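Local coordinates for protein chitooligosaccharide oxidase (Gibberella zeae, PDB 6Y0R) that oxidises the C1 hydroxyl of chitooligosaccharides to the lactone, using a covalently held FAD and reducing molecular oxygen to hydrogen peroxide, at residues 51-56 / 333-338; 95-100 / 446-451; 145-150 / 223-228. All blocks are in the same frame, centred on the assembly; numbering follows the deposited sequence.

How the interactions relate
Interactions 1 and 2 are neighbours beside the FAD, with centres about 12 Å apart. They touch each other: the side-chain amide of Asn54 reaches the backbone oxygen of Tyr96, and Arg56 reaches Ser450. Their segments alternate along the chain, in the order 51-56, 95-100, 333-338, 446-451. Together they bring loops from early and late in the chain to the cofactor, which both contacts touch. Interaction 3 pairs strand 147-148 with strand 218-228 of a six-stranded antiparallel sheet. Its centre is about 30 Å from that of interaction 1 and about 28 Å from that of interaction 2. It is nested inside the chain loops closed by both but touches neither: it is sheet pairing.

Interaction 1 of 3, residues 51-56 / 333-338; sequences TAYNLR and YDAHDN. With FAD (flavin-adenine dinucleotide), chain B.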
loop_
_atom_site.group_PDB
_atom_site.type_symbol
_atom_site.label_atom_id
_atom_site.label_comp_id
_atom_site.label_asym_id
_atom_site.label_seq_id
_atom_site.Cartn_x
_atom_site.Cartn_y
_atom_site.Cartn_z
ATOM N N THR A 51 -6.077 -11.324 15.094
ATOM C CA THR A 51 -7.204 -10.385 14.971
ATOM C C THR A 51 -6.890 -9.441 13.817
ATOM O O THR A 51 -5.939 -8.654 13.940
ATOM C CB THR A 51 -7.486 -9.600 16.248
ATOM O OG1 THR A 51 -7.698 -10.560 17.291
ATOM C CG2 THR A 51 -8.708 -8.730 16.091
ATOM N N ALA A 52 -7.648 -9.574 12.743
ATOM C CA ALA A 52 -7.426 -8.787 11.505
ATOM C C ALA A 52 -7.573 -7.308 11.826
ATOM O O ALA A 52 -8.377 -6.908 12.690
ATOM C CB ALA A 52 -8.362 -9.251 10.440
ATOM N N TYR A 53 -6.771 -6.487 11.151
ATOM C CA TYR A 53 -6.833 -5.020 11.300
ATOM C C TYR A 53 -8.251 -4.540 11.030
ATOM O O TYR A 53 -8.836 -3.766 11.801
ATOM C CB TYR A 53 -5.876 -4.396 10.277
ATOM C CG TYR A 53 -6.040 -2.912 10.157
ATOM C CD1 TYR A 53 -5.679 -2.090 11.201
ATOM C CD2 TYR A 53 -6.512 -2.328 9.000
ATOM C CE1 TYR A 53 -5.833 -0.718 11.122
ATOM C CE2 TYR A 53 -6.663 -0.955 8.905
ATOM C CZ TYR A 53 -6.334 -0.157 9.973
ATOM O OH TYR A 53 -6.426 1.207 9.894
ATOM N N ASN A 54 -8.839 -4.978 9.925
ATOM C CA ASN A 54 -10.200 -4.557 9.536
ATOM C C ASN A 54 -11.231 -5.416 10.289
ATOM O O ASN A 54 -11.292 -6.608 10.037
ATOM C CB ASN A 54 -10.469 -4.642 8.030
ATOM C CG ASN A 54 -11.743 -3.955 7.594
ATOM O OD1 ASN A 54 -12.577 -3.556 8.433
ATOM N ND2 ASN A 54 -11.876 -3.732 6.291
ATOM N N LEU A 55 -11.959 -4.807 11.223
ATOM C CA LEU A 55 -12.997 -5.502 12.045
ATOM C C LEU A 55 -14.138 -6.001 11.161
ATOM O O LEU A 55 -14.882 -6.941 11.573
ATOM C CB LEU A 55 -13.475 -4.501 13.107
ATOM C CG LEU A 55 -12.372 -4.059 14.077
ATOM C CD1 LEU A 55 -12.857 -2.975 15.040
ATOM C CD2 LEU A 55 -11.840 -5.255 14.840
ATOM N N ARG A 56 -14.276 -5.474 9.947
ATOM C CA ARG A 56 -15.285 -5.993 8.997
ATOM C C ARG A 56 -14.915 -7.393 8.485
ATOM O O ARG A 56 -15.831 -8.106 8.011
ATOM C CB ARG A 56 -15.453 -5.028 7.824
ATOM C CG ARG A 56 -16.663 -5.327 6.955
ATOM C CD ARG A 56 -16.828 -4.317 5.866
ATOM N NE ARG A 56 -15.778 -4.394 4.827
ATOM C CZ ARG A 56 -15.782 -5.238 3.815
ATOM N NH1 ARG A 56 -14.804 -5.188 2.920
ATOM N NH2 ARG A 56 -16.720 -6.175 3.703
ATOM N N TYR A 333 0.744 -4.850 19.017
ATOM C CA TYR A 333 0.114 -3.931 18.026
ATOM C C TYR A 333 -1.359 -4.292 17.850
ATOM O O TYR A 333 -1.662 -5.483 17.599
ATOM C CB TYR A 333 0.842 -4.024 16.686
ATOM C CG TYR A 333 0.380 -2.977 15.703
ATOM C CD1 TYR A 333 0.958 -1.713 15.690
ATOM C CD2 TYR A 333 -0.606 -3.261 14.764
ATOM C CE1 TYR A 333 0.513 -0.733 14.818
ATOM C CE2 TYR A 333 -1.069 -2.286 13.887
ATOM C CZ TYR A 333 -0.480 -1.038 13.897
ATOM O OH TYR A 333 -0.933 -0.078 13.044
ATOM N N ASP A 334 -2.265 -3.323 18.007
ATOM C CA ASP A 334 -3.714 -3.614 17.944
ATOM C C ASP A 334 -4.479 -2.430 17.380
ATOM O O ASP A 334 -5.620 -2.204 17.812
ATOM C CB ASP A 334 -4.237 -4.017 19.336
ATOM C CG ASP A 334 -4.261 -2.860 20.316
ATOM O OD1 ASP A 334 -3.605 -1.820 20.043
ATOM O OD2 ASP A 334 -4.906 -3.017 21.364
ATOM N N ALA A 335 -3.943 -1.754 16.360
ATOM C CA ALA A 335 -4.732 -0.766 15.599
ATOM C C ALA A 335 -5.875 -1.499 14.884
ATOM O O ALA A 335 -5.672 -2.665 14.429
ATOM C CB ALA A 335 -3.829 -0.051 14.614
ATOM N N HIS A 336 -7.044 -0.870 14.797
ATOM C CA HIS A 336 -8.215 -1.412 14.075
ATOM C C HIS A 336 -8.995 -0.281 13.420
ATOM O O HIS A 336 -8.958 0.864 13.900
ATOM C CB HIS A 336 -9.122 -2.235 15.012
ATOM C CG HIS A 336 -8.497 -3.502 15.472
ATOM N ND1 HIS A 336 -8.282 -4.582 14.615
ATOM C CD2 HIS A 336 -8.004 -3.857 16.681
ATOM C CE1 HIS A 336 -7.655 -5.534 15.285
ATOM N NE2 HIS A 336 -7.485 -5.110 16.560
ATOM N N ASP A 337 -9.709 -0.636 12.369
ATOM C CA ASP A 337 -10.823 0.154 11.847
ATOM C C ASP A 337 -11.870 -0.827 11.372
ATOM O O ASP A 337 -11.590 -2.005 11.280
ATOM C CB ASP A 337 -10.317 1.155 10.790
ATOM C CG ASP A 337 -11.321 2.262 10.480
ATOM O OD1 ASP A 337 -12.361 2.364 11.205
ATOM O OD2 ASP A 337 -11.092 3.020 9.509
ATOM N N ASN A 338 -13.052 -0.322 11.065
ATOM C CA ASN A 338 -14.210 -1.126 10.591
ATOM C C ASN A 338 -14.722 -0.471 9.314
ATOM O O ASN A 338 -15.387 0.542 9.391
ATOM C CB ASN A 338 -15.290 -1.199 11.680
ATOM C CG ASN A 338 -16.381 -2.194 11.386
ATOM O OD1 ASN A 338 -16.413 -2.841 10.344
ATOM N ND2 ASN A 338 -17.340 -2.288 12.303
HETATM P PA FAD B . -0.376 -7.527 5.617
HETATM O O1A FAD B . -1.831 -7.633 5.828
HETATM O O2A FAD B . 0.559 -8.148 6.576
HETATM O O5B FAD B . 0.016 -8.058 4.168
HETATM C C5B FAD B . -0.501 -7.466 2.975
HETATM C C4B FAD B . -0.356 -8.445 1.824
HETATM O O4B FAD B . 1.052 -8.701 1.583
HETATM C C3B FAD B . -0.965 -9.849 2.009
HETATM O O3B FAD B . -1.303 -10.429 0.741
HETATM C C2B FAD B . 0.189 -10.624 2.628
HETATM O O2B FAD B . 0.077 -12.046 2.521
HETATM C C1B FAD B . 1.352 -10.065 1.854
HETATM N N9A FAD B . 2.629 -10.125 2.547
HETATM C C8A FAD B . 2.975 -9.413 3.666
HETATM N N7A FAD B . 4.209 -9.679 4.074
HETATM C C5A FAD B . 4.680 -10.623 3.168
HETATM C C6A FAD B . 5.907 -11.304 3.063
HETATM N N6A FAD B . 6.915 -11.071 3.907
HETATM N N1A FAD B . 6.060 -12.216 2.062
HETATM C C2A FAD B . 5.004 -12.425 1.251
HETATM N N3A FAD B . 3.810 -11.824 1.240
HETATM C C4A FAD B . 3.702 -10.925 2.236
HETATM N N1 FAD B . -0.498 2.380 1.392
HETATM C C2 FAD B . 0.233 3.261 0.694
HETATM O O2 FAD B . 0.729 2.942 -0.447
HETATM N N3 FAD B . 0.484 4.496 1.221
HETATM C C4 FAD B . 0.011 4.914 2.454
HETATM O O4 FAD B . 0.286 6.047 2.884
HETATM C C4X FAD B . -0.755 3.999 3.216
HETATM N N5 FAD B . -1.177 4.348 4.434
HETATM C C5X FAD B . -1.801 3.385 5.197
HETATM C C6 FAD B . -2.193 3.703 6.525
HETATM C C7 FAD B . -2.843 2.770 7.316
HETATM C C7M FAD B . -3.286 3.123 8.722
HETATM C C8 FAD B . -3.070 1.426 6.804
HETATM C C8M FAD B . -3.662 0.312 7.644
HETATM C C9 FAD B . -2.711 1.146 5.469
HETATM C C9A FAD B . -2.087 2.105 4.659
HETATM N N10 FAD B . -1.696 1.793 3.346
HETATM C C10 FAD B . -0.979 2.723 2.583
HETATM C "C1'" FAD B . -1.995 0.493 2.738
HETATM C "C2'" FAD B . -0.835 -0.488 2.925
HETATM O "O2'" FAD B . 0.231 -0.188 2.022
HETATM C "C3'" FAD B . -1.361 -1.877 2.669
HETATM O "O3'" FAD B . -2.403 -2.095 3.648
HETATM C "C4'" FAD B . -0.231 -2.901 2.795
HETATM O "O4'" FAD B . -0.485 -4.069 1.995
HETATM C "C5'" FAD B . -0.070 -3.285 4.238
HETATM O "O5'" FAD B . 1.106 -4.094 4.430
HETATM P P FAD B . 1.183 -4.964 5.752
HETATM O O1P FAD B . 2.471 -5.699 5.753
HETATM O O2P FAD B . 0.841 -4.171 6.959
HETATM O O3P FAD B . -0.092 -5.943 5.537
#
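His336 holds CG beside its own backbone N (chi1 -68°), which carries ND1 to the carbonyl of Tyr53. The Tyr53 ring lies anti to its backbone N (chi1 169°), which sends it toward Ala335 and the flavin. The backbones form a single beta bridge, Asn54 with Asp337, between two loops. The second loop leads into strand 338-346, an outermost strand of the seven-stranded antiparallel sheet.

Tyr53 O takes two hydrogen bonds, from opposite faces of its carbonyl plane. His336 ND1 donates at 3.0 Å, with the oxygen close to the imidazole plane. Asp337 N donates from the other face at 3.3 Å. Leu55 N returns a straighter bond to Asp337 O, 2.8 Å long at 167° and in the carbonyl plane. Leu55 CD2 packs against His336 ND1 at 3.6 Å, the two side chains crossing at about a right angle. Thr51 CG2 adds a methyl against the imidazole at CE1.

Asn54 OD1 accepts from Arg56 N in an Asx turn. Asn54 ND2 is bonded to Phe339 O and Tyr96 O. The carboxylate of Asp337 is held by Tyr408 and Ser410. The Tyr53 ring belongs to the FAD pocket. Ala335 O lies at its edge, 3.3 Å from CD1, and the flavin methyl carbon C8M is 3.5 Å from Tyr53 CE2.

Interaction 2 of 3, residues 95-100 / 446-451; sequences SYTSLG and NYPDSQ. With FAD (flavin-adenine dinucleotide), chain B.
Tyr96 and Tyr447 lie side by side and point the same way. Each has CG beside its own backbone N. Their ring planes are only 10° apart but are slid so far that they barely overlap, with centroids 5.5 Å apart. The closest approach is Tyr96 CE2 to Tyr447 CD1, 3.5 Å. The Tyr96 hydroxyl is bonded to Gln406. Pro448 crosses Tyr96 at about a right angle, placing CD 3.9 Å from Tyr96 CB. Thr97 OG1 sits between its backbone N and carbonyl carbon (chi1 63°). From there it meets Pro448 CG at 3.5 Å, while CG2 meets Ser450 CB.

Residues 95-98 form a type I beta turn in the FAD-binding PCMH-type region. The other segment lies in the berberine-like region, so the FAD pocket is built from both. Ser95 N donates to FAD O1A at 3.1 Å, and FAD O4' donates to Asn446 OD1 at 2.8 Å. A water accepts from Tyr96 N and donates to Asn446 O at 2.7 Å. It also bonds FAD O3'. Ser95 OG turns back within the turn to accept from Leu99 N at 3.0 Å.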
loop_
_atom_site.group_PDB
_atom_site.type_symbol
_atom_site.label_atom_id
_atom_site.label_comp_id
_atom_site.label_asym_id
_atom_site.label_seq_id
_atom_site.Cartn_x
_atom_site.Cartn_y
_atom_site.Cartn_z
ATOM N N SER A 95 -3.608 -5.093 5.692
ATOM C CA SER A 95 -4.459 -5.380 4.515
ATOM C C SER A 95 -5.892 -4.915 4.755
ATOM O O SER A 95 -6.542 -5.385 5.686
ATOM C CB SER A 95 -4.481 -6.821 4.150
ATOM O OG SER A 95 -5.265 -7.018 2.988
ATOM N N TYR A 96 -6.419 -4.140 3.827
ATOM C CA TYR A 96 -7.812 -3.660 3.929
ATOM C C TYR A 96 -8.821 -4.812 3.848
ATOM O O TYR A 96 -9.994 -4.619 4.271
ATOM C CB TYR A 96 -8.065 -2.686 2.799
ATOM C CG TYR A 96 -7.393 -1.348 2.893
ATOM C CD1 TYR A 96 -6.540 -0.977 3.917
ATOM C CD2 TYR A 96 -7.744 -0.384 1.968
ATOM C CE1 TYR A 96 -6.020 0.310 4.014
ATOM C CE2 TYR A 96 -7.208 0.885 2.032
ATOM C CZ TYR A 96 -6.383 1.249 3.070
ATOM O OH TYR A 96 -5.844 2.528 3.153
ATOM N N THR A 97 -8.407 -5.947 3.291
ATOM C CA THR A 97 -9.299 -7.118 3.078
ATOM C C THR A 97 -8.712 -8.350 3.779
ATOM O O THR A 97 -9.189 -9.514 3.479
ATOM C CB THR A 97 -9.600 -7.261 1.587
ATOM O OG1 THR A 97 -8.375 -7.528 0.905
ATOM C CG2 THR A 97 -10.343 -6.063 1.037
ATOM N N SER A 98 -7.747 -8.160 4.694
ATOM C CA SER A 98 -7.246 -9.231 5.597
ATOM C C SER A 98 -6.546 -10.310 4.777
ATOM O O SER A 98 -6.611 -11.527 5.140
ATOM C CB SER A 98 -8.363 -9.798 6.457
ATOM O OG SER A 98 -9.090 -8.748 7.102
ATOM N N LEU A 99 -5.871 -9.909 3.690
ATOM C CA LEU A 99 -5.163 -10.883 2.816
ATOM C C LEU A 99 -3.943 -11.496 3.502
ATOM O O LEU A 99 -3.484 -12.557 3.008
ATOM C CB LEU A 99 -4.851 -10.276 1.452
ATOM C CG LEU A 99 -6.088 -9.790 0.668
ATOM C CD1 LEU A 99 -5.724 -9.288 -0.708
ATOM C CD2 LEU A 99 -7.141 -10.867 0.551
ATOM N N GLY A 100 -3.455 -10.969 4.627
ATOM C CA GLY A 100 -2.349 -11.634 5.344
ATOM C C GLY A 100 -2.858 -12.927 6.002
ATOM O O GLY A 100 -1.998 -13.737 6.419
ATOM N N ASN A 446 -2.545 -2.327 -2.958
ATOM C CA ASN A 446 -2.396 -1.874 -1.544
ATOM C C ASN A 446 -3.710 -1.290 -1.012
ATOM O O ASN A 446 -3.811 -1.111 0.199
ATOM C CB ASN A 446 -1.219 -0.928 -1.265
ATOM C CG ASN A 446 0.056 -1.664 -0.898
ATOM O OD1 ASN A 446 0.015 -2.826 -0.473
ATOM N ND2 ASN A 446 1.175 -1.044 -1.247
ATOM N N TYR A 447 -4.681 -1.012 -1.887
ATOM C CA TYR A 447 -6.028 -0.534 -1.491
ATOM C C TYR A 447 -7.044 -1.485 -2.093
ATOM O O TYR A 447 -7.864 -1.091 -2.927
ATOM C CB TYR A 447 -6.312 0.880 -1.994
ATOM C CG TYR A 447 -5.406 1.970 -1.483
ATOM C CD1 TYR A 447 -4.783 1.884 -0.254
ATOM C CD2 TYR A 447 -5.244 3.131 -2.212
ATOM C CE1 TYR A 447 -3.970 2.906 0.212
ATOM C CE2 TYR A 447 -4.426 4.156 -1.759
ATOM C CZ TYR A 447 -3.783 4.037 -0.546
ATOM O OH TYR A 447 -2.960 5.011 -0.012
ATOM N N PRO A 448 -6.987 -2.761 -1.709
ATOM C CA PRO A 448 -7.750 -3.799 -2.399
ATOM C C PRO A 448 -9.253 -3.659 -2.151
ATOM O O PRO A 448 -9.642 -3.229 -1.080
ATOM C CB PRO A 448 -7.246 -5.105 -1.822
ATOM C CG PRO A 448 -6.797 -4.731 -0.431
ATOM C CD PRO A 448 -6.248 -3.315 -0.557
ATOM N N ASP A 449 -10.027 -4.022 -3.154
ATOM C CA ASP A 449 -11.512 -3.960 -3.147
ATOM C C ASP A 449 -12.050 -5.391 -3.018
ATOM O O ASP A 449 -12.000 -6.143 -3.981
ATOM C CB ASP A 449 -12.009 -3.315 -4.437
ATOM C CG ASP A 449 -13.486 -3.010 -4.463
ATOM O OD1 ASP A 449 -14.232 -3.692 -3.701
ATOM O OD2 ASP A 449 -13.885 -2.083 -5.217
ATOM N N SER A 450 -12.633 -5.696 -1.863
ATOM C CA SER A 450 -13.163 -7.056 -1.588
ATOM C C SER A 450 -14.317 -7.427 -2.509
ATOM O O SER A 450 -14.564 -8.642 -2.570
ATOM C CB SER A 450 -13.594 -7.191 -0.179
ATOM O OG SER A 450 -14.529 -6.215 0.157
ATOM N N GLN A 451 -15.060 -6.479 -3.078
ATOM C CA GLN A 451 -16.347 -6.771 -3.773
ATOM C C GLN A 451 -16.148 -7.108 -5.240
ATOM O O GLN A 451 -17.106 -7.587 -5.863
ATOM C CB GLN A 451 -17.321 -5.616 -3.614
ATOM C CG GLN A 451 -17.615 -5.289 -2.169
ATOM C CD GLN A 451 -17.950 -6.513 -1.353
ATOM O OE1 GLN A 451 -19.110 -6.973 -1.375
ATOM N NE2 GLN A 451 -17.010 -6.957 -0.549
HETATM P PA FAD B . -0.376 -7.527 5.617
HETATM O O1A FAD B . -1.831 -7.633 5.828
HETATM O O2A FAD B . 0.559 -8.148 6.576
HETATM O O5B FAD B . 0.016 -8.058 4.168
HETATM C C5B FAD B . -0.501 -7.466 2.975
HETATM C C4B FAD B . -0.356 -8.445 1.824
HETATM O O4B FAD B . 1.052 -8.701 1.583
HETATM C C3B FAD B . -0.965 -9.849 2.009
HETATM O O3B FAD B . -1.303 -10.429 0.741
HETATM C C2B FAD B . 0.189 -10.624 2.628
HETATM O O2B FAD B . 0.077 -12.046 2.521
HETATM C C1B FAD B . 1.352 -10.065 1.854
HETATM N N9A FAD B . 2.629 -10.125 2.547
HETATM C C8A FAD B . 2.975 -9.413 3.666
HETATM N N7A FAD B . 4.209 -9.679 4.074
HETATM C C5A FAD B . 4.680 -10.623 3.168
HETATM C C6A FAD B . 5.907 -11.304 3.063
HETATM N N6A FAD B . 6.915 -11.071 3.907
HETATM N N1A FAD B . 6.060 -12.216 2.062
HETATM C C2A FAD B . 5.004 -12.425 1.251
HETATM N N3A FAD B . 3.810 -11.824 1.240
HETATM C C4A FAD B . 3.702 -10.925 2.236
HETATM N N1 FAD B . -0.498 2.380 1.392
HETATM C C2 FAD B . 0.233 3.261 0.694
HETATM O O2 FAD B . 0.729 2.942 -0.447
HETATM N N3 FAD B . 0.484 4.496 1.221
HETATM C C4 FAD B . 0.011 4.914 2.454
HETATM O O4 FAD B . 0.286 6.047 2.884
HETATM C C4X FAD B . -0.755 3.999 3.216
HETATM N N5 FAD B . -1.177 4.348 4.434
HETATM C C5X FAD B . -1.801 3.385 5.197
HETATM C C6 FAD B . -2.193 3.703 6.525
HETATM C C7 FAD B . -2.843 2.770 7.316
HETATM C C7M FAD B . -3.286 3.123 8.722
HETATM C C8 FAD B . -3.070 1.426 6.804
HETATM C C8M FAD B . -3.662 0.312 7.644
HETATM C C9 FAD B . -2.711 1.146 5.469
HETATM C C9A FAD B . -2.087 2.105 4.659
HETATM N N10 FAD B . -1.696 1.793 3.346
HETATM C C10 FAD B . -0.979 2.723 2.583
HETATM C "C1'" FAD B . -1.995 0.493 2.738
HETATM C "C2'" FAD B . -0.835 -0.488 2.925
HETATM O "O2'" FAD B . 0.231 -0.188 2.022
HETATM C "C3'" FAD B . -1.361 -1.877 2.669
HETATM O "O3'" FAD B . -2.403 -2.095 3.648
HETATM C "C4'" FAD B . -0.231 -2.901 2.795
HETATM O "O4'" FAD B . -0.485 -4.069 1.995
HETATM C "C5'" FAD B . -0.070 -3.285 4.238
HETATM O "O5'" FAD B . 1.106 -4.094 4.430
HETATM P P FAD B . 1.183 -4.964 5.752
HETATM O O1P FAD B . 2.471 -5.699 5.753
HETATM O O2P FAD B . 0.841 -4.171 6.959
HETATM O O3P FAD B . -0.092 -5.943 5.537
HETATM O O HOH W 1 -4.366 -3.087 2.003
#

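Interaction 3 of 3, residues 145-150 / 223-228; sequences GKRALA and EFQTFA
The Arg147 guanidinium lies flat over the peptide between Phe227 and Ala228. Ala228 N is under its centre, 3.5 Å from Arg147 CZ. The side chain bends at both chi2 (-63°) and chi3 (-68°), which folds it back across Thr226. The side chains of Arg147 and Thr226 cross at about a right angle. Two nitrogens of one edge grip Thr226. NE donates to OG1 in the guanidinium plane, at 2.8 Å and nearly straight (173°). NH2 donates to Thr226 O at 3.0 Å, from well above the carbonyl plane. Gln225 NE2 also donates to Thr226 O, which therefore accepts two bonds. Thr226 OG1 is further bonded to Gly124 O.

Phe227 turns its ring over the carbonyl of Ala148, and the oxygen sits over one face toward the rim. Phe227 CE1 touches Ala148 CB at 3.6 Å. The ring edge runs on to Ala150, with CE2 3.5 Å from Ala150 N. His175 stacks on this ring as well. Leu149 points its CB away from the other segment, yet its two methyls return to Phe224. CD1 sits over the face of the Phe224 ring in a CH-pi contact, 3.9 Å from the centroid. CD2 packs on Phe224 CB. Ile128 of strand 125-128 touches both side chains.

Ala148 and Phe227 form an antiparallel hydrogen-bonded pair, their side chains on one face of the sheet. Ala148 N donates to Phe227 O at 2.9 Å, and Phe227 N donates to Ala148 O. Arg147 and Ala228 form the adjacent non-hydrogen-bonded pair, where the side chains diverge. Lys146, with positive phi, is the first residue to leave the conformation of helix 134-145 and leads into strand 147-148. The arrangement is a short antiparallel beta pairing, adding strand 147-148 to strand 218-228 in the six-stranded sheet of the FAD-binding PCMH-type domain.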
loop_
_atom_site.group_PDB
_atom_site.type_symbol
_atom_site.label_atom_id
_atom_site.label_comp_id
_atom_site.label_asym_id
_atom_site.label_seq_id
_atom_site.Cartn_x
_atom_site.Cartn_y
_atom_site.Cartn_z
ATOM N N GLY A 145 21.784 6.699 10.193
ATOM C CA GLY A 145 22.565 7.357 9.143
ATOM C C GLY A 145 21.901 8.512 8.455
ATOM O O GLY A 145 22.454 8.971 7.442
ATOM N N LYS A 146 20.796 9.039 8.986
ATOM C CA LYS A 146 20.050 10.135 8.337
ATOM C C LYS A 146 19.729 9.729 6.882
ATOM O O LYS A 146 20.005 10.475 5.923
ATOM C CB LYS A 146 20.884 11.404 8.428
ATOM C CG LYS A 146 20.083 12.657 8.258
ATOM C CD LYS A 146 20.896 13.927 8.433
ATOM C CE LYS A 146 20.010 15.147 8.435
ATOM N NZ LYS A 146 20.819 16.392 8.327
ATOM N N ARG A 147 19.227 8.503 6.759
ATOM C CA ARG A 147 18.814 7.917 5.475
ATOM C C ARG A 147 17.293 7.694 5.529
ATOM O O ARG A 147 16.686 7.785 6.605
ATOM C CB ARG A 147 19.572 6.625 5.174
ATOM C CG ARG A 147 21.097 6.768 5.241
ATOM C CD ARG A 147 21.591 7.732 4.215
ATOM N NE ARG A 147 21.462 7.281 2.835
ATOM C CZ ARG A 147 22.021 7.889 1.812
ATOM N NH1 ARG A 147 22.751 8.986 2.004
ATOM N NH2 ARG A 147 21.870 7.416 0.593
ATOM N N ALA A 148 16.715 7.409 4.370
ATOM C CA ALA A 148 15.250 7.274 4.224
ATOM C C ALA A 148 14.939 6.376 3.028
ATOM O O ALA A 148 15.800 6.181 2.163
ATOM C CB ALA A 148 14.624 8.641 4.066
ATOM N N LEU A 149 13.719 5.845 3.072
ATOM C CA LEU A 149 13.054 5.183 1.925
ATOM C C LEU A 149 11.765 5.911 1.606
ATOM O O LEU A 149 11.269 6.728 2.419
ATOM C CB LEU A 149 12.769 3.727 2.273
ATOM C CG LEU A 149 14.010 2.861 2.451
ATOM C CD1 LEU A 149 13.564 1.482 2.884
ATOM C CD2 LEU A 149 14.838 2.826 1.178
ATOM N N ALA A 150 11.284 5.660 0.387
ATOM C CA ALA A 150 10.047 6.287 -0.103
ATOM C C ALA A 150 8.900 5.365 0.275
ATOM O O ALA A 150 8.674 4.429 -0.386
ATOM C CB ALA A 150 10.112 6.519 -1.583
ATOM N N GLU A 223 16.245 -5.708 0.441
ATOM C CA GLU A 223 17.413 -4.805 0.396
ATOM C C GLU A 223 17.039 -3.609 -0.459
ATOM O O GLU A 223 16.490 -3.775 -1.541
ATOM C CB GLU A 223 18.644 -5.524 -0.153
ATOM C CG GLU A 223 19.888 -4.643 -0.095
ATOM C CD GLU A 223 21.210 -5.365 -0.284
ATOM O OE1 GLU A 223 21.213 -6.461 -0.937
ATOM O OE2 GLU A 223 22.227 -4.830 0.235
ATOM N N PHE A 224 17.440 -2.419 -0.036
ATOM C CA PHE A 224 17.137 -1.149 -0.727
ATOM C C PHE A 224 18.384 -0.273 -0.836
ATOM O O PHE A 224 19.246 -0.316 0.054
ATOM C CB PHE A 224 16.119 -0.323 0.072
ATOM C CG PHE A 224 14.787 -0.988 0.320
ATOM C CD1 PHE A 224 14.630 -1.880 1.365
ATOM C CD2 PHE A 224 13.724 -0.740 -0.547
ATOM C CE1 PHE A 224 13.409 -2.506 1.574
ATOM C CE2 PHE A 224 12.503 -1.369 -0.345
ATOM C CZ PHE A 224 12.348 -2.227 0.731
ATOM N N GLN A 225 18.393 0.577 -1.840
ATOM C CA GLN A 225 19.315 1.731 -1.913
ATOM C C GLN A 225 18.584 2.909 -1.271
ATOM O O GLN A 225 17.645 3.462 -1.898
ATOM C CB GLN A 225 19.725 2.049 -3.347
ATOM C CG GLN A 225 20.677 3.244 -3.428
ATOM C CD GLN A 225 21.913 3.077 -2.567
ATOM O OE1 GLN A 225 22.597 2.063 -2.654
ATOM N NE2 GLN A 225 22.190 4.044 -1.691
ATOM N N THR A 226 18.956 3.260 -0.039
ATOM C CA THR A 226 18.356 4.429 0.640
ATOM C C THR A 226 18.754 5.730 -0.069
ATOM O O THR A 226 19.766 5.761 -0.803
ATOM C CB THR A 226 18.723 4.487 2.133
ATOM O OG1 THR A 226 20.096 4.896 2.199
ATOM C CG2 THR A 226 18.450 3.193 2.860
ATOM N N PHE A 227 18.032 6.805 0.233
ATOM C CA PHE A 227 18.418 8.180 -0.155
ATOM C C PHE A 227 18.678 8.976 1.130
ATOM O O PHE A 227 18.298 8.538 2.246
ATOM C CB PHE A 227 17.406 8.874 -1.065
ATOM C CG PHE A 227 15.994 8.892 -0.550
ATOM C CD1 PHE A 227 15.538 9.913 0.275
ATOM C CD2 PHE A 227 15.114 7.891 -0.927
ATOM C CE1 PHE A 227 14.225 9.923 0.739
ATOM C CE2 PHE A 227 13.813 7.895 -0.443
ATOM C CZ PHE A 227 13.373 8.908 0.379
ATOM N N ALA A 228 19.418 10.054 1.002
ATOM C CA ALA A 228 19.667 10.953 2.151
ATOM C C ALA A 228 18.315 11.524 2.620
ATOM O O ALA A 228 17.594 12.107 1.810
ATOM C CB ALA A 228 20.634 12.037 1.725
#